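PDB 5GIV: carboxypeptidase 1 from Deinococcus radiodurans str. R1, which probably releases amino acids one after another from the C-terminus of peptides, with broad specificity, as a zinc-dependent carboxypeptidase of the M32 family. Local coordinates for residues 318-321 with 327-330; 207-212 with 321-326; 8-11 with 16-19. One frame throughout, in Å; residues are numbered along the deposited sequence.

Interaction 1: residues 318-321 with 327-330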
loop_
_atom_site.group_PDB
_atom_site.type_symbol
_atom_site.label_atom_id
_atom_site.label_comp_id
_atom_site.label_asym_id
_atom_site.label_seq_id
_atom_site.Cartn_x
_atom_site.Cartn_y
_atom_site.Cartn_z
ATOM N N GLY A 318 22.139 20.793 -17.830
ATOM C CA GLY A 318 23.240 20.798 -16.882
ATOM C C GLY A 318 23.116 19.693 -15.850
ATOM O O GLY A 318 24.043 18.902 -15.659
ATOM N N ASP A 319 21.970 19.627 -15.166
ATOM C CA ASP A 319 21.743 18.531 -14.226
ATOM C C ASP A 319 21.794 17.187 -14.944
ATOM O O ASP A 319 22.388 16.222 -14.446
ATOM C CB ASP A 319 20.399 18.723 -13.512
ATOM C CG ASP A 319 20.047 17.562 -12.591
ATOM O OD1 ASP A 319 20.894 16.683 -12.380
ATOM O OD2 ASP A 319 18.934 17.534 -12.035
ATOM N N TRP A 320 21.212 17.128 -16.137
ATOM C CA TRP A 320 21.231 15.912 -16.941
ATOM C C TRP A 320 22.660 15.488 -17.261
ATOM O O TRP A 320 23.048 14.337 -17.020
ATOM C CB TRP A 320 20.429 16.166 -18.217
ATOM C CG TRP A 320 20.197 14.998 -19.119
ATOM C CD1 TRP A 320 20.763 14.784 -20.341
ATOM C CD2 TRP A 320 19.298 13.908 -18.896
ATOM N NE1 TRP A 320 20.281 13.627 -20.888
ATOM C CE2 TRP A 320 19.377 13.068 -20.022
ATOM C CE3 TRP A 320 18.437 13.559 -17.851
ATOM C CZ2 TRP A 320 18.631 11.898 -20.131
ATOM C CZ3 TRP A 320 17.695 12.402 -17.963
ATOM C CH2 TRP A 320 17.795 11.587 -19.093
ATOM N N ARG A 321 23.459 16.416 -17.802
ATOM C CA ARG A 321 24.838 16.110 -18.172
ATOM C C ARG A 321 25.662 15.714 -16.955
ATOM O O ARG A 321 26.450 14.764 -17.010
ATOM C CB ARG A 321 25.470 17.316 -18.865
ATOM C CG ARG A 321 26.684 16.986 -19.706
ATOM C CD ARG A 321 27.739 18.088 -19.659
ATOM N NE ARG A 321 27.207 19.411 -19.995
ATOM C CZ ARG A 321 26.960 20.369 -19.102
ATOM N NH1 ARG A 321 26.479 21.547 -19.498
ATOM N NH2 ARG A 321 27.197 20.153 -17.806
ATOM N N GLN A 327 27.820 9.587 -20.703
ATOM C CA GLN A 327 26.789 9.334 -21.704
ATOM C C GLN A 327 26.552 10.559 -22.579
ATOM O O GLN A 327 26.288 10.427 -23.780
ATOM C CB GLN A 327 25.479 8.886 -21.045
ATOM C CG GLN A 327 25.558 7.556 -20.272
ATOM C CD GLN A 327 25.891 7.712 -18.790
ATOM O OE1 GLN A 327 26.581 8.643 -18.382
ATOM N NE2 GLN A 327 25.395 6.792 -17.983
ATOM N N LEU A 328 26.655 11.759 -22.013
ATOM C CA LEU A 328 26.424 12.969 -22.792
ATOM C C LEU A 328 27.706 13.584 -23.334
ATOM O O LEU A 328 27.656 14.673 -23.910
ATOM C CB LEU A 328 25.667 14.005 -21.963
ATOM C CG LEU A 328 24.158 13.800 -21.906
ATOM C CD1 LEU A 328 23.591 13.846 -23.313
ATOM C CD2 LEU A 328 23.821 12.479 -21.238
ATOM N N ALA A 329 28.843 12.905 -23.189
ATOM C CA ALA A 329 30.088 13.409 -23.756
ATOM C C ALA A 329 29.972 13.534 -25.268
ATOM O O ALA A 329 29.561 12.594 -25.953
ATOM C CB ALA A 329 31.249 12.482 -23.391
ATOM N N GLY A 330 30.327 14.705 -25.788
ATOM C CA GLY A 330 30.210 14.953 -27.211
ATOM C C GLY A 330 28.810 15.242 -27.684
ATOM O O GLY A 330 28.561 15.227 -28.898
#
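Leu328 brings its branched end against the pyrrole side of the Trp320 indole, while its CB meets the aliphatic start of Arg321. Both helix residues hold CG anti to the backbone N, but their fates differ: Trp320 (chi1 -174°) carries a rigid ring into the interior, whereas the longer Arg321 chain bends at chi2 and chi3 and stays at the surface. Leu328 leaves the loop with CG anti to its carbonyl carbon (chi1 -82°), and its side chain crosses that of Trp320 at about a right angle. Its CD2 lies 3.7 Å from Trp320 NE1, and its CG is 3.9 Å from Trp320 CD1; the approach to the ring is oblique. Leu328 CB rests 3.9 Å from Arg321 CG, so methylene meets methylene and the arginine's charge is kept away. Leucine suits the place because one short side chain can serve both neighbours, and Phe200, Phe205 and Met336 also touch it. Cutting it back to an alanine is likely to uncover the NE1 and CD1 atoms of the Trp320 ring and open a gap between the end of helix 310-323 and the following loop. The two segments meet by van der Waals packing without a hydrogen bond, and Trp320 NE1 is buried against a methyl. The fit here rests on shape and apolar burial, at the price of one unsatisfied N-H, while Arg203 holds the loop's carbonyls.

Interaction 2: residues 207-212 with 321-326; sequences QERQLA and RDTFPE
Arg209 turns CG anti to its carbonyl carbon (chi1 -79°) and then runs extended to NE, which lays its methylenes along Thr323; the two side chains slide past each other in opposite directions. Thr323 answers with its methyl, since chi1 of -50° puts CG2 anti to the backbone N. CG2 comes 3.6 Å from Arg209 CB and 3.7 Å from Arg209 CG. The hydroxyl is thereby left to the carbonyl O of Asp319, one turn earlier in its own helix. Farther out, Arg209 CD lies 3.4 Å from Thr323 O, which stands obliquely to the guanidinium; no hydrogen bond is made.

Phe324, the first residue to leave helical geometry after helix 310-323, reaches Arg209 CB with the CE1-CZ side of its ring, CZ at 3.6 Å. The backbone N of Gln210 stands at the ring edge, 3.9 Å from Phe324 CZ. The Thr323 methyl sits over one ring face, toward its rim. Gln210 adds its CG, 4.1 Å from Phe324 CZ, while its NE2 is bound to the carbonyls of Phe205 and Lys253. Arg209, Thr323 and Gln210 thus suit a half-buried seam, giving it their aliphatic parts and directing their polar ends elsewhere. Mainly carbon packing joins helix 207-221 to the end of helix 310-323, and Thr323 OG1 and Gln210 NE2 are satisfied by other partners.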
loop_
_atom_site.group_PDB
_atom_site.type_symbol
_atom_site.label_atom_id
_atom_site.label_comp_id
_atom_site.label_asym_id
_atom_site.label_seq_id
_atom_site.Cartn_x
_atom_site.Cartn_y
_atom_site.Cartn_z
ATOM N N GLN A 207 19.356 3.129 -13.567
ATOM C CA GLN A 207 17.955 3.307 -13.195
ATOM C C GLN A 207 17.794 4.281 -12.031
ATOM O O GLN A 207 16.893 5.128 -12.043
ATOM C CB GLN A 207 17.346 1.954 -12.834
ATOM C CG GLN A 207 16.131 2.044 -11.927
ATOM C CD GLN A 207 15.426 0.709 -11.747
ATOM O OE1 GLN A 207 15.160 -0.012 -12.713
ATOM N NE2 GLN A 207 15.129 0.365 -10.493
ATOM N N GLU A 208 18.653 4.178 -11.014
ATOM C CA GLU A 208 18.502 5.021 -9.831
ATOM C C GLU A 208 18.691 6.500 -10.165
ATOM O O GLU A 208 17.970 7.360 -9.645
ATOM C CB GLU A 208 19.487 4.580 -8.746
ATOM C CG GLU A 208 19.275 5.276 -7.417
ATOM C CD GLU A 208 20.236 4.809 -6.331
ATOM O OE1 GLU A 208 21.103 3.949 -6.618
ATOM O OE2 GLU A 208 20.121 5.310 -5.185
ATOM N N ARG A 209 19.650 6.822 -11.032
ATOM C CA ARG A 209 19.828 8.215 -11.417
ATOM C C ARG A 209 18.644 8.746 -12.215
ATOM O O ARG A 209 18.237 9.899 -12.029
ATOM C CB ARG A 209 21.107 8.390 -12.219
ATOM C CG ARG A 209 22.337 8.424 -11.375
ATOM C CD ARG A 209 23.578 8.417 -12.219
ATOM N NE ARG A 209 24.718 8.678 -11.361
ATOM C CZ ARG A 209 25.479 7.739 -10.821
ATOM N NH1 ARG A 209 25.223 6.453 -11.061
ATOM N NH2 ARG A 209 26.489 8.097 -10.028
ATOM N N GLN A 210 18.067 7.917 -13.089
ATOM C CA GLN A 210 16.909 8.358 -13.857
ATOM C C GLN A 210 15.773 8.767 -12.934
ATOM O O GLN A 210 15.188 9.843 -13.093
ATOM C CB GLN A 210 16.454 7.257 -14.815
ATOM C CG GLN A 210 17.373 6.986 -15.989
ATOM C CD GLN A 210 16.693 6.112 -17.029
ATOM O OE1 GLN A 210 15.544 6.357 -17.403
ATOM N NE2 GLN A 210 17.395 5.096 -17.504
ATOM N N LEU A 211 15.464 7.934 -11.940
ATOM C CA LEU A 211 14.385 8.276 -11.025
ATOM C C LEU A 211 14.709 9.556 -10.262
ATOM O O LEU A 211 13.847 10.428 -10.103
ATOM C CB LEU A 211 14.126 7.124 -10.054
ATOM C CG LEU A 211 13.539 5.880 -10.706
ATOM C CD1 LEU A 211 13.529 4.685 -9.745
ATOM C CD2 LEU A 211 12.144 6.212 -11.200
ATOM N N ALA A 212 15.952 9.698 -9.802
ATOM C CA ALA A 212 16.321 10.889 -9.044
ATOM C C ALA A 212 16.155 12.138 -9.892
ATOM O O ALA A 212 15.594 13.141 -9.442
ATOM C CB ALA A 212 17.760 10.775 -8.529
ATOM N N ARG A 321 23.459 16.416 -17.802
ATOM C CA ARG A 321 24.838 16.110 -18.172
ATOM C C ARG A 321 25.662 15.714 -16.955
ATOM O O ARG A 321 26.450 14.764 -17.010
ATOM C CB ARG A 321 25.470 17.316 -18.865
ATOM C CG ARG A 321 26.684 16.986 -19.706
ATOM C CD ARG A 321 27.739 18.088 -19.659
ATOM N NE ARG A 321 27.207 19.411 -19.995
ATOM C CZ ARG A 321 26.960 20.369 -19.102
ATOM N NH1 ARG A 321 26.479 21.547 -19.498
ATOM N NH2 ARG A 321 27.197 20.153 -17.806
ATOM N N ASP A 322 25.501 16.445 -15.848
ATOM C CA ASP A 322 26.247 16.133 -14.633
ATOM C C ASP A 322 25.881 14.755 -14.104
ATOM O O ASP A 322 26.731 14.046 -13.553
ATOM C CB ASP A 322 25.979 17.200 -13.564
ATOM C CG ASP A 322 26.569 18.557 -13.926
ATOM O OD1 ASP A 322 27.460 18.626 -14.797
ATOM O OD2 ASP A 322 26.123 19.566 -13.351
ATOM N N THR A 323 24.606 14.372 -14.232
ATOM C CA THR A 323 24.167 13.076 -13.740
ATOM C C THR A 323 24.664 11.948 -14.637
ATOM O O THR A 323 24.947 10.842 -14.152
ATOM C CB THR A 323 22.641 13.064 -13.630
ATOM O OG1 THR A 323 22.201 14.232 -12.914
ATOM C CG2 THR A 323 22.152 11.815 -12.884
ATOM N N PHE A 324 24.769 12.199 -15.940
ATOM C CA PHE A 324 25.211 11.200 -16.912
ATOM C C PHE A 324 26.330 11.788 -17.765
ATOM O O PHE A 324 26.162 11.988 -18.974
ATOM C CB PHE A 324 24.041 10.746 -17.785
ATOM C CG PHE A 324 22.840 10.270 -17.010
ATOM C CD1 PHE A 324 22.823 9.015 -16.428
ATOM C CD2 PHE A 324 21.724 11.085 -16.865
ATOM C CE1 PHE A 324 21.709 8.579 -15.722
ATOM C CE2 PHE A 324 20.613 10.660 -16.164
ATOM C CZ PHE A 324 20.601 9.402 -15.592
ATOM N N PRO A 325 27.507 12.053 -17.166
ATOM C CA PRO A 325 28.569 12.774 -17.891
ATOM C C PRO A 325 29.165 12.018 -19.065
ATOM O O PRO A 325 29.317 12.588 -20.153
ATOM C CB PRO A 325 29.620 13.036 -16.805
ATOM C CG PRO A 325 29.386 11.975 -15.783
ATOM C CD PRO A 325 27.887 11.747 -15.776
ATOM N N GLU A 326 29.557 10.760 -18.868
ATOM C CA GLU A 326 30.125 10.029 -19.992
ATOM C C GLU A 326 29.083 9.815 -21.085
ATOM O O GLU A 326 29.412 9.860 -22.277
ATOM C CB GLU A 326 30.726 8.700 -19.532
ATOM C CG GLU A 326 31.348 7.905 -20.676
ATOM C CD GLU A 326 31.971 6.592 -20.228
ATOM O OE1 GLU A 326 31.617 5.537 -20.797
ATOM O OE2 GLU A 326 32.815 6.608 -19.302
#

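Interaction 3: residues 8-11 with 16-19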
loop_
_atom_site.group_PDB
_atom_site.type_symbol
_atom_site.label_atom_id
_atom_site.label_comp_id
_atom_site.label_asym_id
_atom_site.label_seq_id
_atom_site.Cartn_x
_atom_site.Cartn_y
_atom_site.Cartn_z
ATOM N N THR A 8 -29.330 20.239 9.239
ATOM C CA THR A 8 -29.163 18.851 9.662
ATOM C C THR A 8 -29.031 17.934 8.453
ATOM O O THR A 8 -28.139 17.078 8.397
ATOM C CB THR A 8 -30.340 18.420 10.540
ATOM N N GLN A 9 -29.906 18.114 7.461
ATOM C CA GLN A 9 -29.857 17.285 6.264
ATOM C C GLN A 9 -28.572 17.504 5.470
ATOM O O GLN A 9 -28.046 16.554 4.878
ATOM C CB GLN A 9 -31.080 17.564 5.388
ATOM N N TRP A 10 -28.049 18.734 5.452
ATOM C CA TRP A 10 -26.812 18.995 4.720
ATOM C C TRP A 10 -25.618 18.301 5.367
ATOM O O TRP A 10 -24.770 17.741 4.664
ATOM C CB TRP A 10 -26.569 20.502 4.612
ATOM C CG TRP A 10 -25.305 20.878 3.852
ATOM C CD1 TRP A 10 -24.102 21.233 4.391
ATOM C CD2 TRP A 10 -25.133 20.924 2.426
ATOM N NE1 TRP A 10 -23.194 21.508 3.391
ATOM C CE2 TRP A 10 -23.802 21.324 2.177
ATOM C CE3 TRP A 10 -25.974 20.673 1.338
ATOM C CZ2 TRP A 10 -23.296 21.477 0.891
ATOM C CZ3 TRP A 10 -25.470 20.827 0.058
ATOM C CH2 TRP A 10 -24.143 21.227 -0.153
ATOM N N GLN A 11 -25.544 18.303 6.701
ATOM C CA GLN A 11 -24.447 17.609 7.371
ATOM C C GLN A 11 -24.424 16.136 6.985
ATOM O O GLN A 11 -23.353 15.547 6.794
ATOM C CB GLN A 11 -24.565 17.777 8.888
ATOM C CG GLN A 11 -24.009 16.616 9.712
ATOM C CD GLN A 11 -22.486 16.582 9.765
ATOM O OE1 GLN A 11 -21.828 17.624 9.714
ATOM N NE2 GLN A 11 -21.919 15.375 9.873
ATOM N N HIS A 16 -22.043 11.625 3.989
ATOM C CA HIS A 16 -22.192 10.553 3.013
ATOM C C HIS A 16 -21.260 10.760 1.835
ATOM O O HIS A 16 -20.677 9.799 1.319
ATOM C CB HIS A 16 -23.644 10.466 2.551
ATOM C CG HIS A 16 -23.985 9.185 1.856
ATOM N ND1 HIS A 16 -24.350 8.041 2.537
ATOM C CD2 HIS A 16 -24.049 8.873 0.539
ATOM C CE1 HIS A 16 -24.604 7.077 1.671
ATOM N NE2 HIS A 16 -24.440 7.559 0.451
ATOM N N TRP A 17 -21.115 12.012 1.389
ATOM C CA TRP A 17 -20.175 12.309 0.316
ATOM C C TRP A 17 -18.753 11.958 0.722
ATOM O O TRP A 17 -18.001 11.376 -0.069
ATOM C CB TRP A 17 -20.282 13.779 -0.086
ATOM C CG TRP A 17 -21.515 14.089 -0.891
ATOM C CD1 TRP A 17 -22.250 13.214 -1.643
ATOM C CD2 TRP A 17 -22.163 15.360 -1.011
ATOM N NE1 TRP A 17 -23.313 13.865 -2.227
ATOM C CE2 TRP A 17 -23.279 15.185 -1.855
ATOM C CE3 TRP A 17 -21.911 16.629 -0.484
ATOM C CZ2 TRP A 17 -24.136 16.233 -2.185
ATOM C CZ3 TRP A 17 -22.773 17.671 -0.813
ATOM C CH2 TRP A 17 -23.863 17.466 -1.658
ATOM N N GLN A 18 -18.355 12.312 1.946
ATOM C CA GLN A 18 -17.015 11.958 2.403
ATOM C C GLN A 18 -16.853 10.444 2.493
ATOM O O GLN A 18 -15.781 9.906 2.197
ATOM C CB GLN A 18 -16.725 12.612 3.753
ATOM C CG GLN A 18 -15.300 12.394 4.265
ATOM C CD GLN A 18 -14.248 13.093 3.412
ATOM O OE1 GLN A 18 -13.482 12.452 2.681
ATOM N NE2 GLN A 18 -14.190 14.417 3.525
ATOM N N GLU A 19 -17.918 9.741 2.881
ATOM C CA GLU A 19 -17.856 8.286 2.945
ATOM C C GLU A 19 -17.673 7.696 1.551
ATOM O O GLU A 19 -16.940 6.714 1.376
ATOM C CB GLU A 19 -19.116 7.739 3.629
ATOM C CG GLU A 19 -19.072 6.234 3.942
ATOM C CD GLU A 19 -20.288 5.737 4.716
ATOM O OE1 GLU A 19 -20.692 4.570 4.512
ATOM O OE2 GLU A 19 -20.846 6.505 5.529
#
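Trp10 and Trp17 form a T-shaped (edge-to-face) aromatic pair on a single helix, 8-36, seven residues and therefore about two turns apart. The edge of Trp17 points at the face of Trp10: the six-membered rings have centroids 5.5 Å apart and planes at 88°, close to the perpendicular limit of this geometry.

Trp17 can be followed outward from its CB, which already points toward the earlier turn. CG stands beside the backbone N, anti to the carbonyl carbon (chi1 -75°). A small chi2 of -24° then places CD1 on the same side as CA, so that the six-membered ring extends away from CA toward Trp10. On the pyrrole side NE1 is hydrogen-bonded to the hydroxyl of Tyr66, whose ring meets the indole almost at a right angle. This bond helps fix the rotation of the indole and satisfies its polar atom within the interior. At the far end, CZ3 and CH2 form the edge that reaches Trp10.

Trp10 comes to meet it with CG anti to the backbone N, which brings its long ring around to the shared side of the helix. Tryptophan suits both positions, because long, flat indoles let two residues seven apart meet; Trp10 offers a broad apolar face, and Trp17 can bond through NE1 while its other end packs. Helix 81-99 packs against both rings, with Gln83 and Val87 on Trp10 and Met86 and Ala90 on Trp17, so the pair belongs to the seam between two helices. At the tip, Trp17 CZ3 lies 3.9 Å from Trp10 CH2, and Trp17 CH2 is 4.1 Å from both Trp10 CH2 and Trp10 CZ3.

Overall arrangement
From the N terminus, interaction 3 comes first and closes only a short span, two turns within helix 8-36, where that helix meets helix 81-99. Interaction 2 opens much later, at 207-212, and closes at 321-326, drawing together the ends of a span that holds the small three-stranded sheet and the zinc-binding helices 257-275 and 292-306. Interaction 1 takes up the chain at the stretch where interaction 2 ends and closes at 327-330. Arg321 belongs to both ranges but touches only Leu328, in interaction 1. With centres 9 Å apart, the two tie the end of helix 310-323 to helix 207-221 and to the following loop. Interaction 3 lies 55 Å from interaction 1, centre to centre, across the chain.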